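PDB 4ILO: CT398 from Chlamydia trachomatis, which is of unknown function but pairs a long coiled-coil hairpin with a zinc ribbon, and may bind DNA or RNA. Local coordinates for residues His206-Arg218 with Val224-Gln236. Numbering follows the deposited sequence.
Sequences HIALTPQHENLVR and VFCEHCSRILYWQ. With ZN (zinc ion), chain C; EDO (1,2-ethanediol), chain D.
His213 makes the one direct hydrogen bond across the contact. Its NE2 donates to Phe225 O at 2.8 Å, with the acceptor close to the ring plane and the donor above the carbonyl plane. CG lies anti to the backbone N (chi1 -153°), carrying the ring from the helix to strand 224-225. Glu227 CG covers one ring face in a CH-pi contact, its carboxylate nearly parallel to the ring.

Two further contacts lie over ring faces. Ile207 CG2 sits over the centre of the His228 ring, 3.4 Å from its centroid. The Arg218 guanidinium lies flat on Trp235, with planes 13° apart and CZ 3.3 Å from Trp235 CZ2. Bends at chi2 and chi3 bring the arginine obliquely across the indole, with CD over its six-membered ring. Glu214 OE2 also nears this ring; it pairs with Arg200 and makes a long salt bridge to Arg218 NH2.

At the apolar centre, Val217 CG2 packs tightly on Val224 CG1 at 3.5 Å and touches Leu233 CB, while CG1 meets Tyr234 CA. Leu209 CD2 meets Leu233 CD1 tip to tip.

One water joins Ala208 O to His228 NE2; another joins Thr210 N to Glu227 OE2. Thr210 OG1 N-caps helix 211-218, accepting from His213 N.

Cys226 and Cys229 bind zinc with Cys202 and Cys205. Their turn meets the Ile207 loop, and the helix lies on the flanking strand pair of a C4-type zinc ribbon.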
loop_
_atom_site.group_PDB
_atom_site.type_symbol
_atom_site.label_atom_id
_atom_site.label_comp_id
_atom_site.label_asym_id
_atom_site.label_seq_id
_atom_site.Cartn_x
_atom_site.Cartn_y
_atom_site.Cartn_z
ATOM N N HIS A 206 20.902 -17.005 -26.988
ATOM C CA HIS A 206 21.556 -16.445 -28.180
ATOM C C HIS A 206 23.014 -16.866 -28.330
ATOM O O HIS A 206 23.763 -16.261 -29.091
ATOM C CB HIS A 206 21.376 -14.924 -28.332
ATOM C CG HIS A 206 19.971 -14.523 -28.656
ATOM N ND1 HIS A 206 18.952 -15.440 -28.824
ATOM C CD2 HIS A 206 19.409 -13.307 -28.840
ATOM C CE1 HIS A 206 17.824 -14.803 -29.092
ATOM N NE2 HIS A 206 18.078 -13.510 -29.115
ATOM N N ILE A 207 23.433 -17.910 -27.674
ATOM C CA ILE A 207 24.793 -18.404 -27.839
ATOM C C ILE A 207 24.794 -19.495 -28.923
ATOM O O ILE A 207 23.918 -20.377 -28.945
ATOM C CB ILE A 207 25.363 -18.861 -26.478
ATOM C CG1 ILE A 207 25.422 -17.623 -25.530
ATOM C CG2 ILE A 207 26.739 -19.537 -26.624
ATOM C CD1 ILE A 207 26.088 -17.855 -24.159
ATOM N N ALA A 208 25.727 -19.385 -29.875
ATOM C CA ALA A 208 25.774 -20.308 -31.012
ATOM C C ALA A 208 26.142 -21.732 -30.584
ATOM O O ALA A 208 26.975 -21.953 -29.696
ATOM C CB ALA A 208 26.795 -19.827 -32.046
ATOM N N LEU A 209 25.518 -22.710 -31.225
ATOM C CA LEU A 209 25.885 -24.092 -30.968
ATOM C C LEU A 209 27.094 -24.466 -31.809
ATOM O O LEU A 209 27.287 -23.961 -32.927
ATOM C CB LEU A 209 24.748 -25.019 -31.353
ATOM C CG LEU A 209 23.449 -25.018 -30.560
ATOM C CD1 LEU A 209 22.690 -23.635 -30.542
ATOM C CD2 LEU A 209 22.609 -26.081 -31.220
ATOM N N THR A 210 27.924 -25.347 -31.262
ATOM C CA THR A 210 28.921 -25.982 -32.107
ATOM C C THR A 210 28.194 -26.821 -33.164
ATOM O O THR A 210 27.092 -27.328 -32.923
ATOM C CB THR A 210 29.851 -26.879 -31.276
ATOM O OG1 THR A 210 29.129 -28.026 -30.831
ATOM C CG2 THR A 210 30.441 -26.128 -30.058
ATOM N N PRO A 211 28.777 -26.972 -34.354
ATOM C CA PRO A 211 28.121 -27.821 -35.377
ATOM C C PRO A 211 27.834 -29.239 -34.898
ATOM O O PRO A 211 26.803 -29.830 -35.250
ATOM C CB PRO A 211 29.111 -27.788 -36.547
ATOM C CG PRO A 211 30.439 -27.441 -35.909
ATOM C CD PRO A 211 30.115 -26.516 -34.766
ATOM N N GLN A 212 28.720 -29.808 -34.091
ATOM C CA GLN A 212 28.442 -31.117 -33.520
ATOM C C GLN A 212 27.137 -31.109 -32.727
ATOM O O GLN A 212 26.317 -32.033 -32.849
ATOM C CB GLN A 212 29.599 -31.513 -32.615
ATOM C CG GLN A 212 29.138 -32.410 -31.502
ATOM C CD GLN A 212 30.279 -33.120 -30.819
ATOM O OE1 GLN A 212 31.029 -32.515 -30.041
ATOM N NE2 GLN A 212 30.421 -34.421 -31.111
ATOM N N HIS A 213 26.932 -30.061 -31.902
ATOM C CA HIS A 213 25.752 -29.993 -31.051
ATOM C C HIS A 213 24.491 -29.826 -31.888
ATOM O O HIS A 213 23.451 -30.422 -31.587
ATOM C CB HIS A 213 25.906 -28.858 -30.028
ATOM C CG HIS A 213 25.137 -29.086 -28.766
ATOM N ND1 HIS A 213 25.457 -30.087 -27.871
ATOM C CD2 HIS A 213 24.031 -28.480 -28.274
ATOM C CE1 HIS A 213 24.597 -30.072 -26.868
ATOM N NE2 HIS A 213 23.721 -29.105 -27.087
ATOM N N GLU A 214 24.564 -29.037 -32.954
ATOM C CA GLU A 214 23.432 -28.950 -33.865
ATOM C C GLU A 214 23.110 -30.319 -34.466
ATOM O O GLU A 214 21.941 -30.731 -34.500
ATOM C CB GLU A 214 23.718 -27.917 -34.956
ATOM C CG GLU A 214 22.648 -27.893 -36.017
ATOM C CD GLU A 214 22.768 -26.699 -36.962
ATOM O OE1 GLU A 214 23.795 -25.959 -36.919
ATOM O OE2 GLU A 214 21.815 -26.518 -37.752
ATOM N N ASN A 215 24.134 -31.051 -34.923
ATOM C CA ASN A 215 23.909 -32.416 -35.386
ATOM C C ASN A 215 23.103 -33.210 -34.365
ATOM O O ASN A 215 22.098 -33.846 -34.708
ATOM C CB ASN A 215 25.239 -33.105 -35.715
ATOM C CG ASN A 215 25.871 -32.569 -37.010
ATOM O OD1 ASN A 215 25.163 -32.132 -37.923
ATOM N ND2 ASN A 215 27.205 -32.594 -37.088
ATOM N N LEU A 216 23.511 -33.152 -33.089
ATOM C CA LEU A 216 22.797 -33.891 -32.051
ATOM C C LEU A 216 21.329 -33.489 -31.983
ATOM O O LEU A 216 20.457 -34.349 -31.827
ATOM C CB LEU A 216 23.451 -33.663 -30.684
ATOM C CG LEU A 216 24.848 -34.244 -30.427
ATOM C CD1 LEU A 216 25.333 -33.786 -29.048
ATOM C CD2 LEU A 216 24.807 -35.750 -30.508
ATOM N N VAL A 217 21.034 -32.179 -32.058
ATOM C CA VAL A 217 19.645 -31.736 -31.926
ATOM C C VAL A 217 18.810 -32.250 -33.093
ATOM O O VAL A 217 17.673 -32.698 -32.915
ATOM C CB VAL A 217 19.555 -30.198 -31.806
ATOM C CG1 VAL A 217 18.108 -29.772 -31.745
ATOM C CG2 VAL A 217 20.343 -29.697 -30.587
ATOM N N ARG A 218 19.341 -32.151 -34.305
ATOM C CA ARG A 218 18.608 -32.619 -35.477
ATOM C C ARG A 218 18.219 -34.100 -35.396
ATOM O O ARG A 218 17.178 -34.496 -35.956
ATOM C CB ARG A 218 19.450 -32.388 -36.725
ATOM C CG ARG A 218 19.558 -30.917 -37.049
ATOM C CD ARG A 218 19.225 -30.692 -38.485
ATOM N NE ARG A 218 20.025 -29.632 -39.064
ATOM C CZ ARG A 218 19.944 -29.273 -40.338
ATOM N NH1 ARG A 218 19.109 -29.908 -41.168
ATOM N NH2 ARG A 218 20.705 -28.282 -40.780
ATOM N N VAL A 224 18.195 -32.885 -25.962
ATOM C CA VAL A 224 19.450 -32.151 -26.065
ATOM C C VAL A 224 19.246 -30.754 -25.478
ATOM O O VAL A 224 18.281 -30.066 -25.827
ATOM C CB VAL A 224 19.926 -32.045 -27.524
ATOM C CG1 VAL A 224 21.239 -31.274 -27.595
ATOM C CG2 VAL A 224 20.093 -33.485 -28.161
ATOM N N PHE A 225 20.198 -30.324 -24.641
ATOM C CA PHE A 225 20.132 -29.090 -23.870
ATOM C C PHE A 225 21.219 -28.132 -24.334
ATOM O O PHE A 225 22.314 -28.559 -24.729
ATOM C CB PHE A 225 20.384 -29.401 -22.398
ATOM C CG PHE A 225 19.534 -30.491 -21.887
ATOM C CD1 PHE A 225 18.201 -30.252 -21.598
ATOM C CD2 PHE A 225 20.048 -31.781 -21.746
ATOM C CE1 PHE A 225 17.399 -31.272 -21.113
ATOM C CE2 PHE A 225 19.249 -32.833 -21.286
ATOM C CZ PHE A 225 17.923 -32.585 -20.970
ATOM N N CYS A 226 20.904 -26.832 -24.291
ATOM C CA CYS A 226 21.893 -25.809 -24.590
ATOM C C CYS A 226 23.067 -25.941 -23.623
ATOM O O CYS A 226 22.876 -26.025 -22.397
ATOM C CB CYS A 226 21.267 -24.406 -24.432
ATOM S SG CYS A 226 22.425 -23.057 -24.820
ATOM N N GLU A 227 24.283 -25.942 -24.182
ATOM C CA GLU A 227 25.502 -26.086 -23.392
ATOM C C GLU A 227 25.769 -24.872 -22.503
ATOM O O GLU A 227 26.602 -24.966 -21.588
ATOM C CB GLU A 227 26.688 -26.335 -24.320
ATOM C CG GLU A 227 26.646 -27.703 -25.008
ATOM C CD GLU A 227 27.975 -28.067 -25.638
ATOM O OE1 GLU A 227 28.776 -28.730 -24.949
ATOM O OE2 GLU A 227 28.226 -27.679 -26.805
ATOM N N HIS A 228 25.064 -23.759 -22.717
ATOM C CA HIS A 228 25.280 -22.546 -21.920
ATOM C C HIS A 228 24.139 -22.191 -20.987
ATOM O O HIS A 228 24.392 -21.821 -19.837
ATOM C CB HIS A 228 25.623 -21.380 -22.852
ATOM C CG HIS A 228 26.732 -21.742 -23.799
ATOM N ND1 HIS A 228 28.056 -21.447 -23.548
ATOM C CD2 HIS A 228 26.720 -22.467 -24.942
ATOM C CE1 HIS A 228 28.807 -21.934 -24.519
ATOM N NE2 HIS A 228 28.021 -22.552 -25.382
ATOM N N CYS A 229 22.883 -22.310 -21.413
ATOM C CA CYS A 229 21.782 -21.962 -20.530
ATOM C C CYS A 229 21.012 -23.165 -20.020
ATOM O O CYS A 229 20.178 -23.003 -19.133
ATOM C CB CYS A 229 20.816 -20.974 -21.207
ATOM S SG CYS A 229 19.729 -21.660 -22.538
ATOM N N SER A 230 21.239 -24.357 -20.566
ATOM C CA SER A 230 20.618 -25.619 -20.119
ATOM C C SER A 230 19.170 -25.788 -20.587
ATOM O O SER A 230 18.549 -26.840 -20.246
ATOM C CB SER A 230 20.639 -25.814 -18.587
ATOM O OG SER A 230 21.967 -25.905 -18.077
ATOM N N ARG A 231 18.599 -24.839 -21.328
ATOM C CA ARG A 231 17.282 -25.037 -21.901
ATOM C C ARG A 231 17.281 -26.221 -22.872
ATOM O O ARG A 231 18.315 -26.591 -23.433
ATOM C CB ARG A 231 16.860 -23.798 -22.671
ATOM C CG ARG A 231 16.622 -22.560 -21.769
ATOM C CD ARG A 231 16.083 -21.420 -22.599
ATOM N NE ARG A 231 15.506 -20.354 -21.772
ATOM C CZ ARG A 231 16.220 -19.420 -21.158
ATOM N NH1 ARG A 231 17.542 -19.424 -21.236
ATOM N NH2 ARG A 231 15.603 -18.486 -20.437
ATOM N N ILE A 232 16.091 -26.787 -23.089
ATOM C CA ILE A 232 15.897 -27.869 -24.071
ATOM C C ILE A 232 15.842 -27.269 -25.473
ATOM O O ILE A 232 15.034 -26.371 -25.737
ATOM C CB ILE A 232 14.593 -28.630 -23.774
ATOM C CG1 ILE A 232 14.703 -29.366 -22.442
ATOM C CG2 ILE A 232 14.250 -29.590 -24.936
ATOM C CD1 ILE A 232 13.377 -29.644 -21.776
ATOM N N LEU A 233 16.673 -27.781 -26.386
ATOM C CA LEU A 233 16.706 -27.293 -27.761
ATOM C C LEU A 233 16.011 -28.289 -28.692
ATOM O O LEU A 233 16.073 -29.514 -28.503
ATOM C CB LEU A 233 18.152 -27.120 -28.252
ATOM C CG LEU A 233 19.076 -26.013 -27.730
ATOM C CD1 LEU A 233 20.503 -26.280 -28.146
ATOM C CD2 LEU A 233 18.637 -24.605 -28.254
ATOM N N TYR A 234 15.388 -27.754 -29.740
ATOM C CA TYR A 234 14.724 -28.595 -30.721
ATOM C C TYR A 234 14.833 -27.926 -32.085
ATOM O O TYR A 234 15.186 -26.752 -32.200
ATOM C CB TYR A 234 13.265 -28.868 -30.347
ATOM C CG TYR A 234 12.343 -27.675 -30.577
ATOM C CD1 TYR A 234 12.128 -26.732 -29.568
ATOM C CD2 TYR A 234 11.674 -27.497 -31.793
ATOM C CE1 TYR A 234 11.270 -25.627 -29.746
ATOM C CE2 TYR A 234 10.798 -26.389 -31.988
ATOM C CZ TYR A 234 10.612 -25.461 -30.961
ATOM O OH TYR A 234 9.783 -24.376 -31.129
ATOM N N TRP A 235 14.521 -28.698 -33.118
ATOM C CA TRP A 235 14.711 -28.306 -34.507
ATOM C C TRP A 235 13.351 -28.073 -35.158
ATOM O O TRP A 235 12.497 -28.972 -35.143
ATOM C CB TRP A 235 15.440 -29.432 -35.234
ATOM C CG TRP A 235 15.694 -29.157 -36.668
ATOM C CD1 TRP A 235 15.089 -29.749 -37.747
ATOM C CD2 TRP A 235 16.633 -28.222 -37.195
ATOM N NE1 TRP A 235 15.592 -29.226 -38.911
ATOM C CE2 TRP A 235 16.545 -28.290 -38.602
ATOM C CE3 TRP A 235 17.540 -27.323 -36.612
ATOM C CZ2 TRP A 235 17.325 -27.491 -39.439
ATOM C CZ3 TRP A 235 18.320 -26.527 -37.445
ATOM C CH2 TRP A 235 18.203 -26.617 -38.844
ATOM N N GLN A 236 13.171 -26.875 -35.740
ATOM C CA GLN A 236 11.923 -26.406 -36.399
ATOM C C GLN A 236 11.023 -25.669 -35.406
ATOM O O GLN A 236 10.216 -24.814 -35.791
ATOM C CB GLN A 236 11.118 -27.524 -37.079
ATOM C CG GLN A 236 11.604 -27.970 -38.443
ATOM C CD GLN A 236 10.496 -28.671 -39.222
ATOM O OE1 GLN A 236 9.377 -28.803 -38.725
ATOM N NE2 GLN A 236 10.793 -29.103 -40.448
HETATM ZN ZN ZN C . 20.966 -21.291 -24.436
HETATM C C1 EDO D . 16.310 -32.710 -29.619
HETATM O O1 EDO D . 15.524 -32.767 -30.815
HETATM C C2 EDO D . 15.345 -32.529 -28.460
HETATM O O2 EDO D . 16.106 -32.017 -27.365
HETATM O O HOH W 1 28.379 -23.522 -28.047
HETATM O O HOH W 2 27.228 -25.953 -28.317
#